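Local coordinates for DUF1214 domain-containing protein (Burkholderia cenocepacia, PDB 6ANS) that is of unknown function but carries two DUF1214 family regions and binds a sodium ion and a phosphate ion side by side in the crystal, at residues S96-K101 with D317-D322; G103-D108 with M313-Y318; N305-N310 with C364-G369. One frame throughout, in Å; residues are numbered along the deposited sequence.

In the fold
Contacts 1 and 2 both join the loop between helix 60-83 and strand 109-115 to the loop between strands 303-309 and 324-326, while contact 3 pairs strands 303-309 and 360-368 of the antiparallel sheet that carries the second loop. Contact 1 is partly buried, touches the second subunit and relies on side-chain packing and water bridges. Contact 2, whose centre is about 6 Å from that of contact 1, is buried and directly hydrogen-bonded; Lys101 and the shared Tyr318 link the two. Contact 3 is also buried, with regular strand pairing and a polar cluster around Arg366 on one face. The Asp105 O to Gln307 NE2 hydrogen bond joins contacts 2 and 3, beside both ions.

Contact 1 of 3, residues S96-K101 with D317-D322; sequences SHETAK and DYRHFD
A type I beta turn from His97 to Ala100 packs against the Asx turn headed by Asp317, with Tyr318 and Arg319 lying on the turn's Glu98 and Thr99. No direct hydrogen bond crosses between the two loops; the join is made by side-chain packing and bridging water. The Tyr318 hydroxyl comes up to the peptide between His97 and Glu98, its OH 3.5 Å from Glu98 N, a packing distance, and it shares a water with the His97 carbonyl, whose own bond to that water is weak. With Tyr318 CG set between the backbone N and the carbonyl carbon (chi1 50°), the ring reaches across to the turn and meets the Glu98 side chain nearly at a right angle. Lys101 slides past the same ring in the opposite direction, its extended chain bringing NZ to 3.5 Å from Tyr318 CE2. The ammonium is hydrogen-bonded to Ser315 OG, two residues before Asp317. A second water, over one face of the Tyr318 ring, accepts from Lys101 NZ and donates to Glu98 O and Asp317 OD1, tying both loops together. Beyond it, Arg319 CD rests 3.7 Å from Glu98 CB, and Thr99 CG2 approaches the guanidinium at NH1, 3.6 Å away. The bend at chi3 (-53°) folds this guanidinium back onto the Asp317 carboxylate, which it grips side-on in a salt bridge. On the far side, the His320 ring stacks edge-to-face with Trp89 of the second subunit. Asp317 thus organises its own loop: Arg319 N donates to OD1 from above the carboxylate plane, making the Asx turn, Arg319 NE reaches the syn lone pair of OD1 at 3.0 Å, and OD2 receives Arg319 NH2 and His320 ND1 from opposite faces of that plane.

Contact 2 of 3, residues G103-D108 with M313-Y318; sequences GADNPD and MESLDY. With NA (sodium ion), chain F.
Met313, modelled as selenomethionine, opens the pairing by accepting a backbone hydrogen bond from Ala104: Ala104 N lies 2.7 Å from Met313 O. The two loops run side by side in nearly the same direction, deep in the chain. Where its chain bends at chi3, Met313 brings its methyl CE to 4.1 Å from Ala104 CB. The carbonyls of Gly103 and Ala104 bind the sodium ion, each O at 2.4 Å from the metal. Three further atoms complete the coordination, among them an oxygen of the bound phosphate. The Glu314 carboxylate forms a salt bridge with Arg72, and the CA of Glu314 passes beside Asp105 OD1. Ser315 is the centre of the polar part. Ser315 N donates in a straight line to the syn lone pair of Asp105 OD1 (2.8 Å, N-H...acceptor angle 180°). The Asp105 CG sits between its backbone N and carbonyl carbon (chi1 56°), which brings both oxygens to the serine. Ser315 OG donates to Asp105 OD2; the modelled separation of 2.4 Å is very short, and its exact length is doubtful. At the end of the segment, Tyr318 offers a ring face to Pro107, whose CB stands 3.8 Å from the ring centroid, 22° off the normal, in a CH-pi contact. The Ser315 hydroxyl lies at this ring's edge, and a water joins Asp105 OD2 to Tyr318 OH. Both Asp105 oxygens are thus engaged, and the backbone N-H, the hydroxyl and the water at OD2 probably help this buried carboxylate keep its negative charge, with the nearby Lys101 ammonium likely to favour it further.

Contact 3 of 3, residues N305-N310 with C364-G369; sequences NVQLNN and CWRWVG. With PO4 (phosphate ion), chain E.
Strands 303-309 and 360-368 pair as antiparallel neighbours inside a four-stranded sheet, with Asn305 opposite Arg366 and Gln307 opposite Cys364 as hydrogen-bonded pairs. Each pair has both backbone N-H groups satisfied, Arg366 N to Asn305 O at 2.9 Å and Gln307 N to Cys364 O also at 2.9 Å being the shorter bonds. Val306 and Trp365, the non-hydrogen-bonded pair between them, pack on the other face, Val306 CB 3.5 Å from Trp365 CE3. On the face of Asn305, Gln307, Cys364 and Arg366, every guanidinium N-H has an acceptor. NH1 donates to Asn305 OD1 (2.9 Å) and Gln307 OE1; NH2 donates to the same Gln307 OE1 and to phosphate O2; NE meets phosphate O1 at 2.7 Å. Gln307 OE1 is thus gripped end-on by two nitrogens arriving from one face of its amide, while its NE2 donates to Asn309 OD1 and to Asp105 O. Asn305 ND2 turns to Asp108 OD2. The phosphate, probably from the crystallisation liquor, is also bonded by Tyr111, Arg194 and Tyr278. With chi1 at 175°, the thiol of Cys364 swings opposite its own amide nitrogen, placing SG 3.9 Å above the centre of the Arg366 guanidinium plane.

Contact 1 of 3, residues S96-K101 with D317-D322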
loop_
_atom_site.group_PDB
_atom_site.type_symbol
_atom_site.label_atom_id
_atom_site.label_comp_id
_atom_site.label_asym_id
_atom_site.label_seq_id
_atom_site.Cartn_x
_atom_site.Cartn_y
_atom_site.Cartn_z
ATOM N N SER A 96 -4.122 -2.999 8.250
ATOM C CA SER A 96 -5.515 -3.084 7.821
ATOM C C SER A 96 -6.006 -1.675 7.548
ATOM O O SER A 96 -5.692 -0.753 8.309
ATOM C CB SER A 96 -6.423 -3.750 8.858
ATOM O OG SER A 96 -6.402 -5.164 8.741
ATOM N N HIS A 97 -6.724 -1.509 6.441
ATOM C CA HIS A 97 -7.194 -0.198 6.011
ATOM C C HIS A 97 -8.342 -0.403 5.023
ATOM O O HIS A 97 -8.941 -1.485 4.959
ATOM C CB HIS A 97 -6.024 0.604 5.411
ATOM C CG HIS A 97 -5.268 -0.155 4.359
ATOM N ND1 HIS A 97 -5.696 -0.246 3.050
ATOM C CD2 HIS A 97 -4.140 -0.907 4.437
ATOM C CE1 HIS A 97 -4.845 -0.990 2.360
ATOM N NE2 HIS A 97 -3.888 -1.395 3.178
ATOM N N GLU A 98 -8.596 0.606 4.198
ATOM C CA GLU A 98 -9.775 0.574 3.343
ATOM C C GLU A 98 -9.724 -0.558 2.326
ATOM O O GLU A 98 -10.777 -1.060 1.933
ATOM C CB GLU A 98 -9.952 1.912 2.622
ATOM C CG GLU A 98 -10.275 3.072 3.536
ATOM C CD GLU A 98 -9.027 3.709 4.126
ATOM O OE1 GLU A 98 -7.900 3.219 3.846
ATOM O OE2 GLU A 98 -9.181 4.708 4.863
ATOM N N THR A 99 -8.532 -0.979 1.881
ATOM C CA THR A 99 -8.464 -1.980 0.814
ATOM C C THR A 99 -7.667 -3.232 1.191
ATOM O O THR A 99 -7.313 -4.013 0.306
ATOM C CB THR A 99 -7.885 -1.390 -0.477
ATOM O OG1 THR A 99 -6.508 -1.053 -0.275
ATOM C CG2 THR A 99 -8.673 -0.131 -0.951
ATOM N N ALA A 100 -7.395 -3.459 2.474
ATOM C CA ALA A 100 -6.767 -4.705 2.916
ATOM C C ALA A 100 -7.155 -4.916 4.364
ATOM O O ALA A 100 -6.946 -4.016 5.181
ATOM C CB ALA A 100 -5.235 -4.656 2.784
ATOM N N LYS A 101 -7.720 -6.086 4.686
ATOM C CA LYS A 101 -8.437 -6.245 5.943
ATOM C C LYS A 101 -8.213 -7.621 6.560
ATOM O O LYS A 101 -8.194 -8.632 5.853
ATOM C CB LYS A 101 -9.937 -5.998 5.727
ATOM C CG LYS A 101 -10.268 -4.557 5.291
ATOM C CD LYS A 101 -11.755 -4.378 4.990
ATOM C CE LYS A 101 -12.063 -2.933 4.561
ATOM N NZ LYS A 101 -13.523 -2.738 4.375
ATOM N N ASP A 317 -17.488 -2.562 2.876
ATOM C CA ASP A 317 -16.720 -1.424 2.369
ATOM C C ASP A 317 -17.287 -0.127 2.933
ATOM O O ASP A 317 -18.152 0.518 2.331
ATOM C CB ASP A 317 -16.695 -1.415 0.847
ATOM C CG ASP A 317 -15.801 -0.295 0.286
ATOM O OD1 ASP A 317 -15.207 0.462 1.089
ATOM O OD2 ASP A 317 -15.684 -0.183 -0.951
ATOM N N TYR A 318 -16.739 0.304 4.074
ATOM C CA TYR A 318 -17.269 1.488 4.739
ATOM C C TYR A 318 -16.980 2.795 3.999
ATOM O O TYR A 318 -17.459 3.847 4.448
ATOM C CB TYR A 318 -16.739 1.576 6.164
ATOM C CG TYR A 318 -15.236 1.415 6.289
ATOM C CD1 TYR A 318 -14.384 2.511 6.172
ATOM C CD2 TYR A 318 -14.673 0.155 6.508
ATOM C CE1 TYR A 318 -13.003 2.363 6.285
ATOM C CE2 TYR A 318 -13.300 -0.010 6.610
ATOM C CZ TYR A 318 -12.468 1.088 6.506
ATOM O OH TYR A 318 -11.103 0.924 6.626
ATOM N N ARG A 319 -16.195 2.772 2.913
ATOM C CA ARG A 319 -16.107 3.959 2.064
ATOM C C ARG A 319 -17.435 4.236 1.381
ATOM O O ARG A 319 -17.744 5.387 1.065
ATOM C CB ARG A 319 -15.021 3.800 0.996
ATOM C CG ARG A 319 -13.598 3.700 1.518
ATOM C CD ARG A 319 -12.635 3.239 0.408
ATOM N NE ARG A 319 -13.068 2.007 -0.260
ATOM C CZ ARG A 319 -12.448 1.458 -1.313
ATOM N NH1 ARG A 319 -11.358 2.022 -1.826
ATOM N NH2 ARG A 319 -12.928 0.351 -1.876
ATOM N N HIS A 320 -18.237 3.200 1.148
ATOM C CA HIS A 320 -19.449 3.366 0.359
ATOM C C HIS A 320 -20.718 2.838 0.994
ATOM O O HIS A 320 -21.794 3.076 0.438
ATOM C CB HIS A 320 -19.291 2.688 -1.006
ATOM C CG HIS A 320 -18.164 3.237 -1.812
ATOM N ND1 HIS A 320 -16.947 2.599 -1.934
ATOM C CD2 HIS A 320 -18.066 4.385 -2.521
ATOM C CE1 HIS A 320 -16.153 3.326 -2.701
ATOM N NE2 HIS A 320 -16.808 4.415 -3.066
ATOM N N PHE A 321 -20.634 2.103 2.093
ATOM C CA PHE A 321 -21.808 1.548 2.741
ATOM C C PHE A 321 -21.717 1.855 4.226
ATOM O O PHE A 321 -20.618 1.935 4.785
ATOM C CB PHE A 321 -21.927 0.021 2.515
ATOM C CG PHE A 321 -21.966 -0.389 1.066
ATOM C CD1 PHE A 321 -23.137 -0.288 0.333
ATOM C CD2 PHE A 321 -20.836 -0.910 0.451
ATOM C CE1 PHE A 321 -23.173 -0.678 -1.009
ATOM C CE2 PHE A 321 -20.862 -1.305 -0.883
ATOM C CZ PHE A 321 -22.031 -1.190 -1.616
ATOM N N ASP A 322 -22.878 2.028 4.859
ATOM C CA ASP A 322 -22.965 2.248 6.303
ATOM C C ASP A 322 -22.950 0.882 6.983
ATOM O O ASP A 322 -23.989 0.245 7.157
ATOM C CB ASP A 322 -24.227 3.031 6.654
ATOM C CG ASP A 322 -24.294 4.374 5.951
ATOM O OD1 ASP A 322 -23.250 5.053 5.872
ATOM O OD2 ASP A 322 -25.380 4.745 5.455
HETATM O O HOH W 1 -9.995 -1.319 7.520
HETATM O O HOH W 2 -13.252 -0.271 2.989
#

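Contact 2 of 3, residues G103-D108 with M313-Y318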
loop_
_atom_site.group_PDB
_atom_site.type_symbol
_atom_site.label_atom_id
_atom_site.label_comp_id
_atom_site.label_asym_id
_atom_site.label_seq_id
_atom_site.Cartn_x
_atom_site.Cartn_y
_atom_site.Cartn_z
ATOM N N GLY A 103 -9.296 -10.024 10.142
ATOM C CA GLY A 103 -9.716 -10.409 11.480
ATOM C C GLY A 103 -10.692 -9.467 12.150
ATOM O O GLY A 103 -10.532 -9.156 13.331
ATOM N N ALA A 104 -11.738 -9.061 11.433
ATOM C CA ALA A 104 -12.677 -8.041 11.904
ATOM C C ALA A 104 -11.935 -6.731 12.169
ATOM O O ALA A 104 -11.849 -6.243 13.298
ATOM C CB ALA A 104 -13.445 -8.517 13.147
ATOM N N ASP A 105 -11.362 -6.196 11.096
ATOM C CA ASP A 105 -10.707 -4.894 11.122
ATOM C C ASP A 105 -11.684 -3.835 11.603
ATOM O O ASP A 105 -12.827 -3.790 11.150
ATOM C CB ASP A 105 -10.193 -4.524 9.730
ATOM C CG ASP A 105 -11.304 -4.541 8.672
ATOM O OD1 ASP A 105 -11.879 -5.627 8.447
ATOM O OD2 ASP A 105 -11.624 -3.473 8.088
ATOM N N ASN A 106 -11.246 -3.018 12.561
ATOM C CA ASN A 106 -12.089 -1.960 13.101
ATOM C C ASN A 106 -12.125 -0.784 12.132
ATOM O O ASN A 106 -11.112 -0.093 11.974
ATOM C CB ASN A 106 -11.572 -1.502 14.462
ATOM C CG ASN A 106 -12.551 -0.573 15.171
ATOM O OD1 ASN A 106 -13.448 -0.005 14.544
ATOM N ND2 ASN A 106 -12.401 -0.449 16.495
ATOM N N PRO A 107 -13.265 -0.498 11.501
ATOM C CA PRO A 107 -13.299 0.620 10.540
ATOM C C PRO A 107 -13.005 1.963 11.195
ATOM O O PRO A 107 -12.516 2.870 10.519
ATOM C CB PRO A 107 -14.729 0.568 9.977
ATOM C CG PRO A 107 -15.227 -0.819 10.284
ATOM C CD PRO A 107 -14.572 -1.173 11.607
ATOM N N ASP A 108 -13.218 2.098 12.502
ATOM C CA ASP A 108 -12.950 3.346 13.210
ATOM C C ASP A 108 -11.507 3.483 13.654
ATOM O O ASP A 108 -11.185 4.440 14.368
ATOM C CB ASP A 108 -13.863 3.465 14.427
ATOM C CG ASP A 108 -15.305 3.548 14.032
ATOM O OD1 ASP A 108 -15.590 4.258 13.035
ATOM O OD2 ASP A 108 -16.134 2.870 14.663
HETATM N N MSE A 313 -14.267 -12.157 7.393
HETATM C CA MSE A 313 -14.030 -11.266 8.530
HETATM C C MSE A 313 -13.289 -10.008 8.091
HETATM O O MSE A 313 -12.546 -9.384 8.848
HETATM C CB MSE A 313 -13.306 -12.024 9.663
HETATM C CG MSE A 313 -14.139 -13.233 10.104
HETATM SE SE MSE A 313 -13.559 -14.111 11.791
HETATM C CE MSE A 313 -13.888 -12.571 12.990
ATOM N N GLU A 314 -13.512 -9.629 6.842
ATOM C CA GLU A 314 -13.215 -8.278 6.407
ATOM C C GLU A 314 -14.454 -7.443 6.657
ATOM O O GLU A 314 -15.553 -7.852 6.268
ATOM C CB GLU A 314 -12.897 -8.214 4.920
ATOM C CG GLU A 314 -11.782 -9.077 4.401
ATOM C CD GLU A 314 -11.687 -8.903 2.893
ATOM O OE1 GLU A 314 -12.627 -9.324 2.195
ATOM O OE2 GLU A 314 -10.714 -8.287 2.420
ATOM N N SER A 315 -14.282 -6.270 7.263
ATOM C CA SER A 315 -15.391 -5.326 7.285
ATOM C C SER A 315 -15.885 -5.097 5.863
ATOM O O SER A 315 -15.114 -5.152 4.900
ATOM C CB SER A 315 -14.974 -3.993 7.919
ATOM O OG SER A 315 -13.903 -3.392 7.211
ATOM N N LEU A 316 -17.188 -4.855 5.731
ATOM C CA LEU A 316 -17.736 -4.443 4.445
ATOM C C LEU A 316 -17.173 -3.072 4.067
ATOM O O LEU A 316 -16.417 -2.478 4.843
ATOM C CB LEU A 316 -19.263 -4.458 4.487
ATOM C CG LEU A 316 -19.873 -5.851 4.750
ATOM C CD1 LEU A 316 -21.401 -5.795 4.685
ATOM C CD2 LEU A 316 -19.325 -6.899 3.786
ATOM N N ASP A 317 -17.488 -2.562 2.876
ATOM C CA ASP A 317 -16.720 -1.424 2.369
ATOM C C ASP A 317 -17.287 -0.127 2.933
ATOM O O ASP A 317 -18.152 0.518 2.331
ATOM C CB ASP A 317 -16.695 -1.415 0.847
ATOM C CG ASP A 317 -15.801 -0.295 0.286
ATOM O OD1 ASP A 317 -15.207 0.462 1.089
ATOM O OD2 ASP A 317 -15.684 -0.183 -0.951
ATOM N N TYR A 318 -16.739 0.304 4.074
ATOM C CA TYR A 318 -17.269 1.488 4.739
ATOM C C TYR A 318 -16.980 2.795 3.999
ATOM O O TYR A 318 -17.459 3.847 4.448
ATOM C CB TYR A 318 -16.739 1.576 6.164
ATOM C CG TYR A 318 -15.236 1.415 6.289
ATOM C CD1 TYR A 318 -14.384 2.511 6.172
ATOM C CD2 TYR A 318 -14.673 0.155 6.508
ATOM C CE1 TYR A 318 -13.003 2.363 6.285
ATOM C CE2 TYR A 318 -13.300 -0.010 6.610
ATOM C CZ TYR A 318 -12.468 1.088 6.506
ATOM O OH TYR A 318 -11.103 0.924 6.626
HETATM NA NA NA F . -10.070 -7.223 14.615
HETATM O O HOH W 1 -9.995 -1.319 7.520
HETATM O O HOH W 3 -9.937 2.907 8.387
#

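Contact 3 of 3, residues N305-N310 with C364-G369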
loop_
_atom_site.group_PDB
_atom_site.type_symbol
_atom_site.label_atom_id
_atom_site.label_comp_id
_atom_site.label_asym_id
_atom_site.label_seq_id
_atom_site.Cartn_x
_atom_site.Cartn_y
_atom_site.Cartn_z
ATOM N N ASN A 305 -18.431 -0.053 19.423
ATOM C CA ASN A 305 -18.970 -0.042 18.073
ATOM C C ASN A 305 -19.441 -1.443 17.728
ATOM O O ASN A 305 -19.260 -2.394 18.494
ATOM C CB ASN A 305 -17.957 0.507 17.048
ATOM C CG ASN A 305 -16.765 -0.438 16.767
ATOM O OD1 ASN A 305 -16.560 -1.476 17.417
ATOM N ND2 ASN A 305 -15.936 -0.024 15.814
ATOM N N VAL A 306 -20.073 -1.546 16.564
ATOM C CA VAL A 306 -20.459 -2.821 15.981
ATOM C C VAL A 306 -20.291 -2.693 14.472
ATOM O O VAL A 306 -20.613 -1.654 13.886
ATOM C CB VAL A 306 -21.898 -3.215 16.374
ATOM C CG1 VAL A 306 -22.892 -2.130 15.956
ATOM C CG2 VAL A 306 -22.259 -4.577 15.778
ATOM N N GLN A 307 -19.750 -3.733 13.842
ATOM C CA GLN A 307 -19.435 -3.670 12.427
ATOM C C GLN A 307 -19.945 -4.915 11.721
ATOM O O GLN A 307 -19.996 -6.000 12.306
ATOM C CB GLN A 307 -17.929 -3.551 12.200
ATOM C CG GLN A 307 -17.144 -4.783 12.686
ATOM C CD GLN A 307 -15.648 -4.622 12.499
ATOM O OE1 GLN A 307 -14.992 -3.961 13.298
ATOM N NE2 GLN A 307 -15.102 -5.229 11.438
ATOM N N LEU A 308 -20.283 -4.755 10.445
ATOM C CA LEU A 308 -20.734 -5.859 9.617
ATOM C C LEU A 308 -19.596 -6.262 8.681
ATOM O O LEU A 308 -18.938 -5.396 8.099
ATOM C CB LEU A 308 -21.989 -5.469 8.837
ATOM C CG LEU A 308 -22.875 -6.658 8.431
ATOM C CD1 LEU A 308 -23.454 -7.322 9.689
ATOM C CD2 LEU A 308 -23.989 -6.233 7.472
ATOM N N ASN A 309 -19.343 -7.571 8.578
ATOM C CA ASN A 309 -18.235 -8.133 7.807
ATOM C C ASN A 309 -18.740 -9.159 6.805
ATOM O O ASN A 309 -19.844 -9.688 6.939
ATOM C CB ASN A 309 -17.189 -8.854 8.688
ATOM C CG ASN A 309 -16.782 -8.048 9.916
ATOM O OD1 ASN A 309 -16.691 -6.819 9.869
ATOM N ND2 ASN A 309 -16.478 -8.753 11.011
ATOM N N ASN A 310 -17.884 -9.502 5.834
ATOM C CA ASN A 310 -18.165 -10.680 5.024
ATOM C C ASN A 310 -17.707 -11.939 5.764
ATOM O O ASN A 310 -17.253 -11.885 6.912
ATOM C CB ASN A 310 -17.531 -10.562 3.636
ATOM C CG ASN A 310 -16.012 -10.543 3.658
ATOM O OD1 ASN A 310 -15.354 -10.812 4.676
ATOM N ND2 ASN A 310 -15.441 -10.216 2.511
ATOM N N CYS A 364 -19.076 -8.140 14.460
ATOM C CA CYS A 364 -18.267 -7.917 15.656
ATOM C C CYS A 364 -18.767 -6.704 16.437
ATOM O O CYS A 364 -18.960 -5.625 15.867
ATOM C CB CYS A 364 -16.789 -7.709 15.287
ATOM S SG CYS A 364 -15.687 -7.269 16.682
ATOM N N TRP A 365 -18.939 -6.883 17.746
ATOM C CA TRP A 365 -19.297 -5.826 18.672
ATOM C C TRP A 365 -18.153 -5.641 19.661
ATOM O O TRP A 365 -17.541 -6.623 20.099
ATOM C CB TRP A 365 -20.602 -6.176 19.402
ATOM C CG TRP A 365 -21.192 -5.058 20.243
ATOM C CD1 TRP A 365 -20.640 -4.480 21.358
ATOM C CD2 TRP A 365 -22.464 -4.422 20.053
ATOM N NE1 TRP A 365 -21.487 -3.518 21.860
ATOM C CE2 TRP A 365 -22.610 -3.459 21.077
ATOM C CE3 TRP A 365 -23.493 -4.573 19.117
ATOM C CZ2 TRP A 365 -23.736 -2.641 21.180
ATOM C CZ3 TRP A 365 -24.614 -3.759 19.225
ATOM C CH2 TRP A 365 -24.727 -2.809 20.255
ATOM N N ARG A 366 -17.845 -4.385 19.993
ATOM C CA ARG A 366 -16.778 -4.060 20.936
ATOM C C ARG A 366 -17.296 -3.158 22.040
ATOM O O ARG A 366 -17.915 -2.132 21.755
ATOM C CB ARG A 366 -15.617 -3.340 20.259
ATOM C CG ARG A 366 -14.810 -4.171 19.275
ATOM C CD ARG A 366 -13.735 -3.270 18.670
ATOM N NE ARG A 366 -13.092 -3.889 17.522
ATOM C CZ ARG A 366 -13.624 -3.937 16.303
ATOM N NH1 ARG A 366 -14.826 -3.414 16.080
ATOM N NH2 ARG A 366 -12.960 -4.529 15.310
ATOM N N TRP A 367 -17.016 -3.525 23.290
ATOM C CA TRP A 367 -16.939 -2.567 24.390
ATOM C C TRP A 367 -15.470 -2.265 24.655
ATOM O O TRP A 367 -14.660 -3.188 24.777
ATOM C CB TRP A 367 -17.576 -3.087 25.684
ATOM C CG TRP A 367 -19.005 -3.540 25.613
ATOM C CD1 TRP A 367 -19.479 -4.787 25.897
ATOM C CD2 TRP A 367 -20.152 -2.746 25.274
ATOM N NE1 TRP A 367 -20.845 -4.823 25.751
ATOM C CE2 TRP A 367 -21.283 -3.584 25.365
ATOM C CE3 TRP A 367 -20.330 -1.415 24.897
ATOM C CZ2 TRP A 367 -22.575 -3.132 25.086
ATOM C CZ3 TRP A 367 -21.617 -0.966 24.619
ATOM C CH2 TRP A 367 -22.720 -1.826 24.712
ATOM N N VAL A 368 -15.121 -0.983 24.720
ATOM C CA VAL A 368 -13.760 -0.547 25.024
ATOM C C VAL A 368 -13.771 0.166 26.375
ATOM O O VAL A 368 -14.414 1.215 26.537
ATOM C CB VAL A 368 -13.195 0.358 23.919
ATOM C CG1 VAL A 368 -11.758 0.750 24.232
ATOM C CG2 VAL A 368 -13.263 -0.355 22.563
ATOM N N GLY A 369 -13.069 -0.407 27.350
ATOM C CA GLY A 369 -12.991 0.222 28.657
ATOM C C GLY A 369 -14.267 0.151 29.465
ATOM O O GLY A 369 -14.564 1.082 30.228
HETATM P P PO4 E . -9.464 -4.710 17.134
HETATM O O1 PO4 E . -10.431 -4.026 18.070
HETATM O O2 PO4 E . -10.271 -5.295 16.019
HETATM O O3 PO4 E . -8.436 -3.745 16.600
HETATM O O4 PO4 E . -8.765 -5.782 17.931
#